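2-Keto-3-deoxy-(6-phospho-)gluconate aldolase (Thermoproteus tenax, PDB 2R91) is an aldolase of the dihydrodipicolinate synthetase family, folded as a TIM barrel and assembled from four chains. Local coordinates at residues Val7-Arg12 and Pro46-Gln51; Thr42-Ala47 and Ala242-Val247; Val125-Tyr130 and Leu163-Tyr168. All blocks are in the same frame, centred on the assembly; numbering follows the deposited sequence.

All three contacts are buried, and apolar side chains carry much of each. Interactions 1 and 2 are neighbours: they share Pro46 and Ala47, their centres are about 9 Å apart, and interaction 1 joins the connections after the first two barrel strands, while interaction 2 ties the second of these to helix 239-251. Interaction 1 is mainly leucine against phenyl and threonine, whereas interaction 2 adds a bridging water and a sulfate to longer side-chain touches. Interaction 3, across the chain's centre with its own centre about 23 Å from that of interaction 2, sets a barrel strand against an outer helix. Even so, 42-47 and 125-130 grip the same sulfate.

Interaction 1: Val7-Arg12 and Pro46-Gln51; sequences VITTFR and PALSLQ
Thr9, on the loop that leaves barrel strand 2-6, and Phe11, at the start of the short strand 11-12 that follows, close on Leu48, on the loop leading from strand 35-38 into helix 50-63. Both methyls of the leucine take part. CD1 meets Thr9 tip to tip, with Thr9 OG1 3.8 Å from Leu48 CD1. CD2 lies at the edge of the phenyl ring, near its plane, where Phe11 CZ comes to 3.7 Å from Leu48 CD2, and it also brushes the threonine methyl CG2; the leucine and phenylalanine side chains run alongside one another, pointing opposite ways. Leu48 CG stands anti to its own carbonyl carbon (chi1 -55°), and from there the extended chi2 of 178° carries the fork out between the two partners.

In this TIM barrel the contact joins two successive strand-to-helix connections above the C-terminal ends of strands 2-6 and 35-38. The first of them goes on into a small hairpin of strands 11-12 and 15-16, and Leu16 on that hairpin packs against both Thr9 and Phe11. Thr9 brings its hydroxyl oxygen beside the leucine without leaving it stranded, because OG1 is hydrogen-bonded to Gly43 O. Phe11 also lies against Arg259, whose NH2 is hydrogen-bonded to Ala47 O. Right after Leu48 the chain turns into helix 50-63: Ser49 takes the N-cap position and caps a helix N with its side chain, while Ser49 N is hydrogen-bonded to Glu52 OE1, the reciprocal pattern of a capping box. Two residues before Leu48, Pro46 packs on Tyr101 of the second subunit.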
ATOM      1  N   VAL A   7      17.231 -10.681  20.354  1.00 16.39           N
ATOM      2  CA  VAL A   7      18.674 -10.599  20.406  1.00 15.61           C
ATOM      3  C   VAL A   7      19.317 -10.787  19.043  1.00 16.19           C
ATOM      4  O   VAL A   7      18.827 -11.571  18.213  1.00 15.07           O
ATOM      5  CB  VAL A   7      19.217 -11.602  21.461  1.00 16.62           C
ATOM      6  CG1 VAL A   7      19.024 -13.067  20.970  1.00 15.83           C
ATOM      7  CG2 VAL A   7      20.670 -11.281  21.822  1.00 18.68           C
ATOM      8  N   ILE A   8      20.400 -10.042  18.800  1.00 15.76           N
ATOM      9  CA  ILE A   8      21.177 -10.232  17.586  1.00 16.67           C
ATOM     10  C   ILE A   8      21.861 -11.609  17.586  1.00 18.14           C
ATOM     11  O   ILE A   8      22.235 -12.126  18.629  1.00 18.49           O
ATOM     12  CB  ILE A   8      22.269  -9.133  17.400  1.00 16.85           C
ATOM     13  CG1 ILE A   8      23.108  -8.989  18.676  1.00 18.06           C
ATOM     14  CG2 ILE A   8      21.615  -7.768  16.992  1.00 16.86           C
ATOM     15  CD1 ILE A   8      24.338  -8.078  18.546  1.00 17.59           C
ATOM     16  N   THR A   9      22.065 -12.149  16.390  1.00 18.34           N
ATOM     17  CA  THR A   9      22.815 -13.359  16.195  1.00 18.73           C
ATOM     18  C   THR A   9      24.249 -12.943  15.803  1.00 18.48           C
ATOM     19  O   THR A   9      24.465 -12.324  14.769  1.00 18.05           O
ATOM     20  CB  THR A   9      22.151 -14.191  15.095  1.00 18.45           C
ATOM     21  OG1 THR A   9      20.811 -14.533  15.486  1.00 18.85           O
ATOM     22  CG2 THR A   9      22.964 -15.448  14.809  1.00 19.84           C
ATOM     23  N   THR A  10      25.218 -13.283  16.648  1.00 19.75           N
ATOM     24  CA  THR A  10      26.574 -12.742  16.550  1.00 21.95           C
ATOM     25  C   THR A  10      27.481 -13.661  15.712  1.00 24.13           C
ATOM     26  O   THR A  10      28.021 -14.633  16.259  1.00 24.56           O
ATOM     27  CB  THR A  10      27.205 -12.577  17.951  1.00 22.79           C
ATOM     28  OG1 THR A  10      27.107 -13.824  18.654  1.00 23.74           O
ATOM     29  CG2 THR A  10      26.472 -11.503  18.827  1.00 22.82           C
ATOM     30  N   PHE A  11      27.655 -13.363  14.415  1.00 22.89           N
ATOM     31  CA  PHE A  11      28.601 -14.082  13.560  1.00 24.32           C
ATOM     32  C   PHE A  11      30.026 -13.518  13.739  1.00 27.85           C
ATOM     33  O   PHE A  11      30.217 -12.314  14.006  1.00 24.84           O
ATOM     34  CB  PHE A  11      28.236 -13.971  12.065  1.00 23.35           C
ATOM     35  CG  PHE A  11      26.998 -14.713  11.679  1.00 24.99           C
ATOM     36  CD1 PHE A  11      27.077 -16.028  11.201  1.00 25.77           C
ATOM     37  CD2 PHE A  11      25.754 -14.115  11.774  1.00 23.72           C
ATOM     38  CE1 PHE A  11      25.919 -16.722  10.851  1.00 24.99           C
ATOM     39  CE2 PHE A  11      24.595 -14.792  11.393  1.00 24.71           C
ATOM     40  CZ  PHE A  11      24.686 -16.113  10.947  1.00 23.28           C
ATOM     41  N   ARG A  12      31.017 -14.397  13.608  1.00 31.05           N
ATOM     42  CA  ARG A  12      32.407 -13.982  13.453  1.00 36.54           C
ATOM     43  C   ARG A  12      33.115 -15.043  12.629  1.00 38.62           C
ATOM     44  O   ARG A  12      32.929 -16.241  12.867  1.00 38.92           O
ATOM     45  CB  ARG A  12      33.103 -13.807  14.805  1.00 38.74           C
ATOM     46  CG  ARG A  12      34.616 -13.701  14.693  1.00 42.63           C
ATOM     47  CD  ARG A  12      35.270 -13.636  16.070  1.00 46.05           C
ATOM     48  NE  ARG A  12      35.078 -12.300  16.622  1.00 50.04           N
ATOM     49  CZ  ARG A  12      35.370 -11.940  17.871  1.00 52.32           C
ATOM     50  NH1 ARG A  12      35.878 -12.826  18.742  1.00 52.87           N
ATOM     51  NH2 ARG A  12      35.137 -10.678  18.253  1.00 53.11           N
ATOM     52  N   PRO A  46      14.902 -15.591   9.618  1.00 18.81           N
ATOM     53  CA  PRO A  46      14.747 -16.253   8.303  1.00 17.13           C
ATOM     54  C   PRO A  46      16.032 -16.503   7.500  1.00 16.68           C
ATOM     55  O   PRO A  46      15.986 -17.256   6.518  1.00 17.45           O
ATOM     56  CB  PRO A  46      13.811 -15.296   7.532  1.00 17.06           C
ATOM     57  CG  PRO A  46      12.974 -14.620   8.705  1.00 15.07           C
ATOM     58  CD  PRO A  46      14.092 -14.356   9.719  1.00 17.78           C
ATOM     59  N   ALA A  47      17.137 -15.874   7.874  1.00 17.17           N
ATOM     60  CA  ALA A  47      18.404 -16.094   7.181  1.00 16.98           C
ATOM     61  C   ALA A  47      19.172 -17.283   7.797  1.00 18.59           C
ATOM     62  O   ALA A  47      20.242 -17.638   7.292  1.00 18.64           O
ATOM     63  CB  ALA A  47      19.301 -14.848   7.264  1.00 16.26           C
ATOM     64  N   LEU A  48      18.679 -17.822   8.920  1.00 17.07           N
ATOM     65  CA  LEU A  48      19.444 -18.858   9.658  1.00 18.46           C
ATOM     66  C   LEU A  48      18.953 -20.239   9.294  1.00 19.38           C
ATOM     67  O   LEU A  48      17.735 -20.449   9.197  1.00 18.42           O
ATOM     68  CB  LEU A  48      19.304 -18.666  11.170  1.00 19.31           C
ATOM     69  CG  LEU A  48      19.691 -17.280  11.712  1.00 19.33           C
ATOM     70  CD1 LEU A  48      19.460 -17.242  13.218  1.00 17.65           C
ATOM     71  CD2 LEU A  48      21.152 -16.976  11.376  1.00 18.40           C
ATOM     72  N   SER A  49      19.878 -21.194   9.115  1.00 18.28           N
ATOM     73  CA  SER A  49      19.444 -22.572   8.840  1.00 19.17           C
ATOM     74  C   SER A  49      18.867 -23.188  10.114  1.00 19.04           C
ATOM     75  O   SER A  49      18.995 -22.639  11.219  1.00 16.83           O
ATOM     76  CB  SER A  49      20.610 -23.436   8.358  1.00 18.12           C
ATOM     77  OG  SER A  49      21.573 -23.523   9.362  1.00 20.12           O
ATOM     78  N   LEU A  50      18.228 -24.339   9.969  1.00 19.15           N
ATOM     79  CA  LEU A  50      17.734 -25.028  11.155  1.00 20.04           C
ATOM     80  C   LEU A  50      18.884 -25.275  12.156  1.00 18.97           C
ATOM     81  O   LEU A  50      18.716 -25.037  13.344  1.00 17.83           O
ATOM     82  CB  LEU A  50      17.000 -26.322  10.764  1.00 21.02           C
ATOM     83  CG  LEU A  50      16.788 -27.381  11.854  1.00 20.93           C
ATOM     84  CD1 LEU A  50      15.857 -26.797  12.906  1.00 21.89           C
ATOM     85  CD2 LEU A  50      16.192 -28.659  11.225  1.00 21.20           C
ATOM     86  N   GLN A  51      20.067 -25.692  11.690  1.00 18.87           N
ATOM     87  CA  GLN A  51      21.126 -26.002  12.632  1.00 19.61           C
ATOM     88  C   GLN A  51      21.643 -24.763  13.330  1.00 20.47           C
ATOM     89  O   GLN A  51      21.970 -24.787  14.522  1.00 20.96           O
ATOM     90  CB  GLN A  51      22.264 -26.748  11.950  1.00 20.07           C
ATOM     91  CG  GLN A  51      21.866 -28.186  11.512  1.00 20.96           C
ATOM     92  CD  GLN A  51      22.957 -28.818  10.656  1.00 21.85           C
ATOM     93  OE1 GLN A  51      24.151 -28.654  10.929  1.00 21.66           O
ATOM     94  NE2 GLN A  51      22.557 -29.547   9.647  1.00 21.01           N
TER

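Interaction 2: Thr42-Ala47 and Ala242-Val247. With SO4 (sulfate ion), chain E.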
ATOM      1  N   THR A  42      15.329  -9.164  14.182  1.00 14.90           N
ATOM      2  CA  THR A  42      16.573  -8.537  14.630  1.00 17.66           C
ATOM      3  C   THR A  42      17.736  -9.588  14.748  1.00 17.80           C
ATOM      4  O   THR A  42      18.914  -9.237  14.517  1.00 17.53           O
ATOM      5  CB  THR A  42      16.360  -7.780  15.974  1.00 17.96           C
ATOM      6  OG1 THR A  42      15.359  -6.780  15.771  1.00 20.03           O
ATOM      7  CG2 THR A  42      17.663  -7.118  16.478  1.00 16.80           C
ATOM      8  N   GLY A  43      17.373 -10.843  15.085  1.00 17.31           N
ATOM      9  CA  GLY A  43      18.329 -11.988  15.113  1.00 16.84           C
ATOM     10  C   GLY A  43      18.550 -12.649  13.758  1.00 17.47           C
ATOM     11  O   GLY A  43      19.185 -13.724  13.659  1.00 17.30           O
ATOM     12  N   LEU A  44      18.045 -12.019  12.692  1.00 15.99           N
ATOM     13  CA  LEU A  44      18.175 -12.544  11.325  1.00 17.53           C
ATOM     14  C   LEU A  44      17.510 -13.911  11.121  1.00 17.71           C
ATOM     15  O   LEU A  44      17.943 -14.682  10.273  1.00 17.95           O
ATOM     16  CB  LEU A  44      19.646 -12.653  10.891  1.00 19.57           C
ATOM     17  CG  LEU A  44      20.528 -11.415  10.715  1.00 22.74           C
ATOM     18  CD1 LEU A  44      21.671 -11.708   9.776  1.00 23.08           C
ATOM     19  CD2 LEU A  44      19.744 -10.141  10.322  1.00 21.60           C
ATOM     20  N   GLY A  45      16.448 -14.179  11.867  1.00 16.82           N
ATOM     21  CA  GLY A  45      15.819 -15.506  11.894  1.00 17.78           C
ATOM     22  C   GLY A  45      15.656 -16.206  10.560  1.00 18.78           C
ATOM     23  O   GLY A  45      16.146 -17.316  10.377  1.00 18.83           O
ATOM     24  N   PRO A  46      14.902 -15.591   9.618  1.00 18.81           N
ATOM     25  CA  PRO A  46      14.747 -16.253   8.303  1.00 17.13           C
ATOM     26  C   PRO A  46      16.032 -16.503   7.500  1.00 16.68           C
ATOM     27  O   PRO A  46      15.986 -17.256   6.518  1.00 17.45           O
ATOM     28  CB  PRO A  46      13.811 -15.296   7.532  1.00 17.06           C
ATOM     29  CG  PRO A  46      12.974 -14.620   8.705  1.00 15.07           C
ATOM     30  CD  PRO A  46      14.092 -14.356   9.719  1.00 17.78           C
ATOM     31  N   ALA A  47      17.137 -15.874   7.874  1.00 17.17           N
ATOM     32  CA  ALA A  47      18.404 -16.094   7.181  1.00 16.98           C
ATOM     33  C   ALA A  47      19.172 -17.283   7.797  1.00 18.59           C
ATOM     34  O   ALA A  47      20.242 -17.638   7.292  1.00 18.64           O
ATOM     35  CB  ALA A  47      19.301 -14.848   7.264  1.00 16.26           C
ATOM     36  N   ALA A 242      23.245  -2.029  11.402  1.00 17.58           N
ATOM     37  CA  ALA A 242      23.605  -0.976  12.346  1.00 17.29           C
ATOM     38  C   ALA A 242      23.395  -1.371  13.817  1.00 17.61           C
ATOM     39  O   ALA A 242      24.123  -0.907  14.697  1.00 17.79           O
ATOM     40  CB  ALA A 242      22.820   0.374  11.999  1.00 17.54           C
ATOM     41  N   VAL A 243      22.426  -2.256  14.081  1.00 17.59           N
ATOM     42  CA  VAL A 243      22.128  -2.676  15.454  1.00 17.99           C
ATOM     43  C   VAL A 243      23.414  -3.168  16.143  1.00 18.10           C
ATOM     44  O   VAL A 243      23.659  -2.861  17.324  1.00 18.21           O
ATOM     45  CB  VAL A 243      21.003  -3.782  15.485  1.00 17.54           C
ATOM     46  CG1 VAL A 243      20.880  -4.433  16.889  1.00 17.79           C
ATOM     47  CG2 VAL A 243      19.657  -3.237  15.059  1.00 16.44           C
ATOM     48  N   TYR A 244      24.240  -3.904  15.394  1.00 17.68           N
ATOM     49  CA  TYR A 244      25.488  -4.474  15.925  1.00 18.04           C
ATOM     50  C   TYR A 244      26.471  -3.377  16.307  1.00 19.72           C
ATOM     51  O   TYR A 244      27.107  -3.434  17.378  1.00 18.92           O
ATOM     52  CB  TYR A 244      26.173  -5.318  14.845  1.00 18.48           C
ATOM     53  CG  TYR A 244      25.483  -6.605  14.491  1.00 17.73           C
ATOM     54  CD1 TYR A 244      25.952  -7.842  15.008  1.00 16.90           C
ATOM     55  CD2 TYR A 244      24.385  -6.615  13.604  1.00 17.66           C
ATOM     56  CE1 TYR A 244      25.309  -9.049  14.657  1.00 16.62           C
ATOM     57  CE2 TYR A 244      23.735  -7.808  13.258  1.00 16.46           C
ATOM     58  CZ  TYR A 244      24.235  -9.034  13.781  1.00 17.62           C
ATOM     59  OH  TYR A 244      23.601 -10.225  13.418  1.00 18.41           O
ATOM     60  N   GLU A 245      26.598  -2.367  15.438  1.00 18.61           N
ATOM     61  CA  GLU A 245      27.495  -1.248  15.752  1.00 19.74           C
ATOM     62  C   GLU A 245      26.967  -0.419  16.926  1.00 19.15           C
ATOM     63  O   GLU A 245      27.759   0.051  17.763  1.00 19.50           O
ATOM     64  CB  GLU A 245      27.785  -0.388  14.499  1.00 20.35           C
ATOM     65  CG  GLU A 245      28.729   0.810  14.728  1.00 23.00           C
ATOM     66  CD  GLU A 245      30.148   0.371  15.110  1.00 25.39           C
ATOM     67  OE1 GLU A 245      30.494  -0.798  14.882  1.00 26.40           O
ATOM     68  OE2 GLU A 245      30.903   1.196  15.655  1.00 28.32           O
ATOM     69  N   LEU A 246      25.639  -0.244  17.006  1.00 18.03           N
ATOM     70  CA  LEU A 246      25.031   0.427  18.157  1.00 18.14           C
ATOM     71  C   LEU A 246      25.350  -0.294  19.485  1.00 18.84           C
ATOM     72  O   LEU A 246      25.612   0.347  20.511  1.00 17.66           O
ATOM     73  CB  LEU A 246      23.517   0.597  17.977  1.00 16.53           C
ATOM     74  CG  LEU A 246      23.088   1.531  16.827  1.00 18.34           C
ATOM     75  CD1 LEU A 246      21.579   1.525  16.679  1.00 18.33           C
ATOM     76  CD2 LEU A 246      23.609   2.988  17.063  1.00 18.01           C
ATOM     77  N   VAL A 247      25.307  -1.627  19.482  1.00 17.92           N
ATOM     78  CA  VAL A 247      25.773  -2.369  20.668  1.00 19.41           C
ATOM     79  C   VAL A 247      27.221  -2.006  21.019  1.00 19.19           C
ATOM     80  O   VAL A 247      27.530  -1.720  22.182  1.00 19.92           O
ATOM     81  CB  VAL A 247      25.659  -3.911  20.480  1.00 18.77           C
ATOM     82  CG1 VAL A 247      26.222  -4.687  21.733  1.00 19.12           C
ATOM     83  CG2 VAL A 247      24.210  -4.297  20.204  1.00 17.29           C
TER
HETATM   84  S   SO4 E   1      12.128  -7.739  15.751  1.00 36.51           S
HETATM   85  O1  SO4 E   1      10.739  -7.989  15.282  1.00 30.51           O
HETATM   86  O2  SO4 E   1      11.956  -6.953  16.997  1.00 36.11           O
HETATM   87  O3  SO4 E   1      13.011  -8.886  15.872  1.00 33.32           O
HETATM   88  O4  SO4 E   1      12.888  -6.903  14.788  1.00 37.37           O
HETATM   89  O   HOH W   1      21.141 -10.751  14.054  1.00 18.98           O
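Thr42 and Val243 meet by methyl groups, CG2 of the threonine lying 4.2 Å from CG1 of the valine. They join the loop after TIM-barrel strand 35-38 to helix 239-251, one of the helices late in the chain. Thr42 is turned so that its two branches serve different partners. CG2, anti to the backbone N, goes to the helix; OG1, beside that N with chi1 -59°, goes to a sulfate ion, probably from the crystallisation liquor. Thr42 OG1 donates to sulfate O4 at 2.7 Å, and Thr42 N to sulfate O3 in an almost straight bond of 176°. Lys153, Thr155 and Tyr128 hold the same anion.

Tyr244, next to Val243 on the helix, extends its phenol toward the loop. Its OH lies 4.3 Å from Leu44 CG, a loose touch, and Leu44 packs in turn on Phe102 of the second subunit. The polar end is well supplied, since Tyr244 OH is hydrogen-bonded to Thr9 O and also accepts from a water. That water bridges the two segments with both its hydrogens: it donates to Tyr244 OH at 2.6 Å and to Thr42 O at 2.7 Å.

Interaction 3: Val125-Tyr130 and Leu163-Tyr168; sequences VFLYNY and LAYKRY. With SO4 (sulfate ion), chain E.
Leu127 and Asn129 of barrel strand 125-129 face Tyr165 of helix 159-168, which packs on the outside of the TIM barrel. Helix 159-168 follows the next strand, 149-154, and reaches back over it to touch 125-129; Tyr165 also rests on Val152 and Asp154 of that intervening strand.

The close-packed part is the phenol of Tyr165. Leu127 runs roughly perpendicular to the tyrosine side chain, with Leu127 CD2 3.9 Å from Tyr165 CE1, and approaches the ring obliquely. Leu127 CG lies anti to the backbone N (chi1 162°), which sends the methyl out from the strand toward the helix. Asn129, two residues further and on the same side of the strand, sets its amide at the edge of the ring, the two planes 67° apart, and its CB comes to 3.8 Å from Tyr165 OH. The hydroxyl, buried between strand and helix, is hydrogen-bonded to Val138 O, while His161 meets the ring with its plane at about 75°.

Tyr128, between these two, points to the other side of the strand, into the barrel. Its OH donates to sulfate O1 at 2.5 Å, so short that the exact length is doubtful, and it is also bonded to Thr41 OG1; its ring forms a T-shaped (edge-to-face) pair with Phe37.

The other flank of the helix, turned away from the strand, is partly exposed. There Tyr168 and Arg167 lie together, Tyr168 CE1 covering one face of the Arg167 guanidinium, 3.7 Å from its plane. Both reach Glu232 of the third subunit: Tyr168 OH is hydrogen-bonded to its OE2, and Arg167 NH2 forms a salt bridge with its OE1.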
ATOM      1  N   VAL A 125       2.710 -21.447  22.500  1.00 22.48           N
ATOM      2  CA  VAL A 125       3.102 -20.994  21.172  1.00 22.78           C
ATOM      3  C   VAL A 125       2.639 -19.534  20.974  1.00 22.87           C
ATOM      4  O   VAL A 125       1.463 -19.221  21.189  1.00 22.29           O
ATOM      5  CB  VAL A 125       2.486 -21.897  20.081  1.00 22.15           C
ATOM      6  CG1 VAL A 125       2.694 -21.300  18.674  1.00 22.36           C
ATOM      7  CG2 VAL A 125       3.092 -23.322  20.170  1.00 22.47           C
ATOM      8  N   PHE A 126       3.575 -18.664  20.589  1.00 22.36           N
ATOM      9  CA  PHE A 126       3.295 -17.229  20.337  1.00 22.23           C
ATOM     10  C   PHE A 126       3.164 -16.977  18.862  1.00 21.47           C
ATOM     11  O   PHE A 126       3.944 -17.525  18.049  1.00 20.20           O
ATOM     12  CB  PHE A 126       4.460 -16.350  20.824  1.00 24.51           C
ATOM     13  CG  PHE A 126       4.473 -16.081  22.311  1.00 26.46           C
ATOM     14  CD1 PHE A 126       4.181 -17.077  23.231  1.00 27.34           C
ATOM     15  CD2 PHE A 126       4.799 -14.826  22.781  1.00 27.97           C
ATOM     16  CE1 PHE A 126       4.208 -16.810  24.604  1.00 29.07           C
ATOM     17  CE2 PHE A 126       4.834 -14.554  24.161  1.00 27.90           C
ATOM     18  CZ  PHE A 126       4.555 -15.534  25.057  1.00 27.21           C
ATOM     19  N   LEU A 127       2.213 -16.128  18.489  1.00 19.60           N
ATOM     20  CA  LEU A 127       2.224 -15.571  17.154  1.00 18.24           C
ATOM     21  C   LEU A 127       3.243 -14.427  17.124  1.00 19.52           C
ATOM     22  O   LEU A 127       3.243 -13.563  17.999  1.00 19.27           O
ATOM     23  CB  LEU A 127       0.820 -15.094  16.765  1.00 17.73           C
ATOM     24  CG  LEU A 127       0.760 -14.106  15.585  1.00 19.20           C
ATOM     25  CD1 LEU A 127       1.112 -14.727  14.228  1.00 17.18           C
ATOM     26  CD2 LEU A 127      -0.622 -13.406  15.564  1.00 18.18           C
ATOM     27  N   TYR A 128       4.153 -14.450  16.156  1.00 18.20           N
ATOM     28  CA  TYR A 128       5.065 -13.339  15.919  1.00 19.01           C
ATOM     29  C   TYR A 128       4.624 -12.710  14.602  1.00 19.50           C
ATOM     30  O   TYR A 128       4.896 -13.233  13.506  1.00 18.97           O
ATOM     31  CB  TYR A 128       6.532 -13.828  15.876  1.00 17.91           C
ATOM     32  CG  TYR A 128       7.594 -12.816  15.435  1.00 18.09           C
ATOM     33  CD1 TYR A 128       7.421 -11.422  15.612  1.00 17.64           C
ATOM     34  CD2 TYR A 128       8.788 -13.258  14.888  1.00 16.72           C
ATOM     35  CE1 TYR A 128       8.414 -10.520  15.192  1.00 19.04           C
ATOM     36  CE2 TYR A 128       9.774 -12.383  14.472  1.00 17.64           C
ATOM     37  CZ  TYR A 128       9.602 -11.018  14.637  1.00 18.49           C
ATOM     38  OH  TYR A 128      10.619 -10.200  14.212  1.00 17.44           O
ATOM     39  N   ASN A 129       3.914 -11.588  14.730  1.00 19.07           N
ATOM     40  CA  ASN A 129       3.283 -10.910  13.616  1.00 18.36           C
ATOM     41  C   ASN A 129       4.162  -9.722  13.203  1.00 18.24           C
ATOM     42  O   ASN A 129       4.637  -8.971  14.054  1.00 18.95           O
ATOM     43  CB  ASN A 129       1.866 -10.464  14.059  1.00 19.38           C
ATOM     44  CG  ASN A 129       0.997  -9.965  12.903  1.00 20.13           C
ATOM     45  OD1 ASN A 129       0.562  -8.799  12.887  1.00 21.74           O
ATOM     46  ND2 ASN A 129       0.703 -10.839  11.974  1.00 17.70           N
ATOM     47  N   TYR A 130       4.433  -9.585  11.905  1.00 17.37           N
ATOM     48  CA  TYR A 130       5.315  -8.545  11.411  1.00 18.39           C
ATOM     49  C   TYR A 130       4.942  -8.296   9.956  1.00 19.37           C
ATOM     50  O   TYR A 130       5.663  -8.695   9.028  1.00 17.02           O
ATOM     51  CB  TYR A 130       6.790  -8.968  11.545  1.00 18.94           C
ATOM     52  CG  TYR A 130       7.808  -7.869  11.324  1.00 19.82           C
ATOM     53  CD1 TYR A 130       7.444  -6.635  10.760  1.00 19.97           C
ATOM     54  CD2 TYR A 130       9.142  -8.070  11.653  1.00 19.30           C
ATOM     55  CE1 TYR A 130       8.400  -5.638  10.532  1.00 20.62           C
ATOM     56  CE2 TYR A 130      10.087  -7.075  11.461  1.00 20.37           C
ATOM     57  CZ  TYR A 130       9.711  -5.878  10.887  1.00 20.37           C
ATOM     58  OH  TYR A 130      10.642  -4.903  10.708  1.00 21.03           O
ATOM     59  N   LEU A 163      -3.140  -3.781  20.607  1.00 20.54           N
ATOM     60  CA  LEU A 163      -4.112  -3.806  21.691  1.00 20.86           C
ATOM     61  C   LEU A 163      -5.252  -4.766  21.381  1.00 19.80           C
ATOM     62  O   LEU A 163      -5.772  -5.423  22.262  1.00 22.87           O
ATOM     63  CB  LEU A 163      -4.671  -2.375  21.952  1.00 21.59           C
ATOM     64  CG  LEU A 163      -3.789  -1.498  22.855  1.00 22.62           C
ATOM     65  CD1 LEU A 163      -4.115   0.002  22.685  1.00 21.55           C
ATOM     66  CD2 LEU A 163      -3.937  -1.923  24.328  1.00 22.09           C
ATOM     67  N   ALA A 164      -5.660  -4.839  20.126  1.00 21.87           N
ATOM     68  CA  ALA A 164      -6.748  -5.729  19.757  1.00 21.24           C
ATOM     69  C   ALA A 164      -6.482  -7.197  20.149  1.00 22.25           C
ATOM     70  O   ALA A 164      -7.428  -7.931  20.435  1.00 20.86           O
ATOM     71  CB  ALA A 164      -7.064  -5.607  18.264  1.00 22.08           C
ATOM     72  N   TYR A 165      -5.216  -7.630  20.206  1.00 21.87           N
ATOM     73  CA  TYR A 165      -4.945  -9.015  20.664  1.00 22.09           C
ATOM     74  C   TYR A 165      -5.318  -9.214  22.119  1.00 23.41           C
ATOM     75  O   TYR A 165      -5.790 -10.274  22.513  1.00 23.02           O
ATOM     76  CB  TYR A 165      -3.479  -9.421  20.468  1.00 21.10           C
ATOM     77  CG  TYR A 165      -3.016  -9.450  19.034  1.00 20.46           C
ATOM     78  CD1 TYR A 165      -3.330 -10.534  18.198  1.00 20.65           C
ATOM     79  CD2 TYR A 165      -2.226  -8.433  18.523  1.00 20.53           C
ATOM     80  CE1 TYR A 165      -2.893 -10.588  16.900  1.00 20.03           C
ATOM     81  CE2 TYR A 165      -1.776  -8.474  17.213  1.00 19.56           C
ATOM     82  CZ  TYR A 165      -2.120  -9.565  16.406  1.00 20.86           C
ATOM     83  OH  TYR A 165      -1.685  -9.600  15.111  1.00 19.37           O
ATOM     84  N   LYS A 166      -5.091  -8.188  22.930  1.00 25.14           N
ATOM     85  CA  LYS A 166      -5.490  -8.225  24.328  1.00 26.87           C
ATOM     86  C   LYS A 166      -7.019  -8.301  24.448  1.00 26.30           C
ATOM     87  O   LYS A 166      -7.554  -8.915  25.345  1.00 26.37           O
ATOM     88  CB  LYS A 166      -4.970  -6.960  25.008  1.00 29.71           C
ATOM     89  CG  LYS A 166      -4.654  -7.104  26.442  1.00 32.50           C
ATOM     90  CD  LYS A 166      -3.146  -7.198  26.604  1.00 35.08           C
ATOM     91  CE  LYS A 166      -2.813  -8.185  27.727  1.00 34.74           C
ATOM     92  NZ  LYS A 166      -3.045  -7.502  28.976  1.00 37.08           N
ATOM     93  N   ARG A 167      -7.718  -7.675  23.514  1.00 26.70           N
ATOM     94  CA  ARG A 167      -9.175  -7.695  23.507  1.00 27.27           C
ATOM     95  C   ARG A 167      -9.719  -9.071  23.137  1.00 27.87           C
ATOM     96  O   ARG A 167     -10.631  -9.591  23.804  1.00 28.20           O
ATOM     97  CB  ARG A 167      -9.691  -6.623  22.549  1.00 26.23           C
ATOM     98  CG  ARG A 167     -11.204  -6.500  22.448  1.00 29.61           C
ATOM     99  CD  ARG A 167     -11.528  -5.480  21.365  1.00 30.20           C
ATOM    100  NE  ARG A 167     -12.738  -5.856  20.650  1.00 32.84           N
ATOM    101  CZ  ARG A 167     -12.994  -5.559  19.388  1.00 31.24           C
ATOM    102  NH1 ARG A 167     -12.109  -4.900  18.631  1.00 30.63           N
ATOM    103  NH2 ARG A 167     -14.153  -5.933  18.890  1.00 33.32           N
ATOM    104  N   TYR A 168      -9.174  -9.672  22.078  1.00 27.73           N
ATOM    105  CA  TYR A 168      -9.661 -10.979  21.604  1.00 28.07           C
ATOM    106  C   TYR A 168      -9.079 -12.155  22.351  1.00 28.61           C
ATOM    107  O   TYR A 168      -9.685 -13.233  22.379  1.00 28.99           O
ATOM    108  CB  TYR A 168      -9.380 -11.171  20.103  1.00 28.46           C
ATOM    109  CG  TYR A 168     -10.366 -10.486  19.173  1.00 27.73           C
ATOM    110  CD1 TYR A 168     -10.286  -9.130  18.927  1.00 27.67           C
ATOM    111  CD2 TYR A 168     -11.371 -11.203  18.547  1.00 29.01           C
ATOM    112  CE1 TYR A 168     -11.170  -8.498  18.083  1.00 27.77           C
ATOM    113  CE2 TYR A 168     -12.266 -10.584  17.693  1.00 29.03           C
ATOM    114  CZ  TYR A 168     -12.162  -9.221  17.474  1.00 29.05           C
ATOM    115  OH  TYR A 168     -13.035  -8.593  16.614  1.00 29.06           O
TER
HETATM  116  S   SO4 E   1      12.128  -7.739  15.751  1.00 36.51           S
HETATM  117  O1  SO4 E   1      10.739  -7.989  15.282  1.00 30.51           O
HETATM  118  O2  SO4 E   1      11.956  -6.953  16.997  1.00 36.11           O
HETATM  119  O3  SO4 E   1      13.011  -8.886  15.872  1.00 33.32           O
HETATM  120  O4  SO4 E   1      12.888  -6.903  14.788  1.00 37.37           O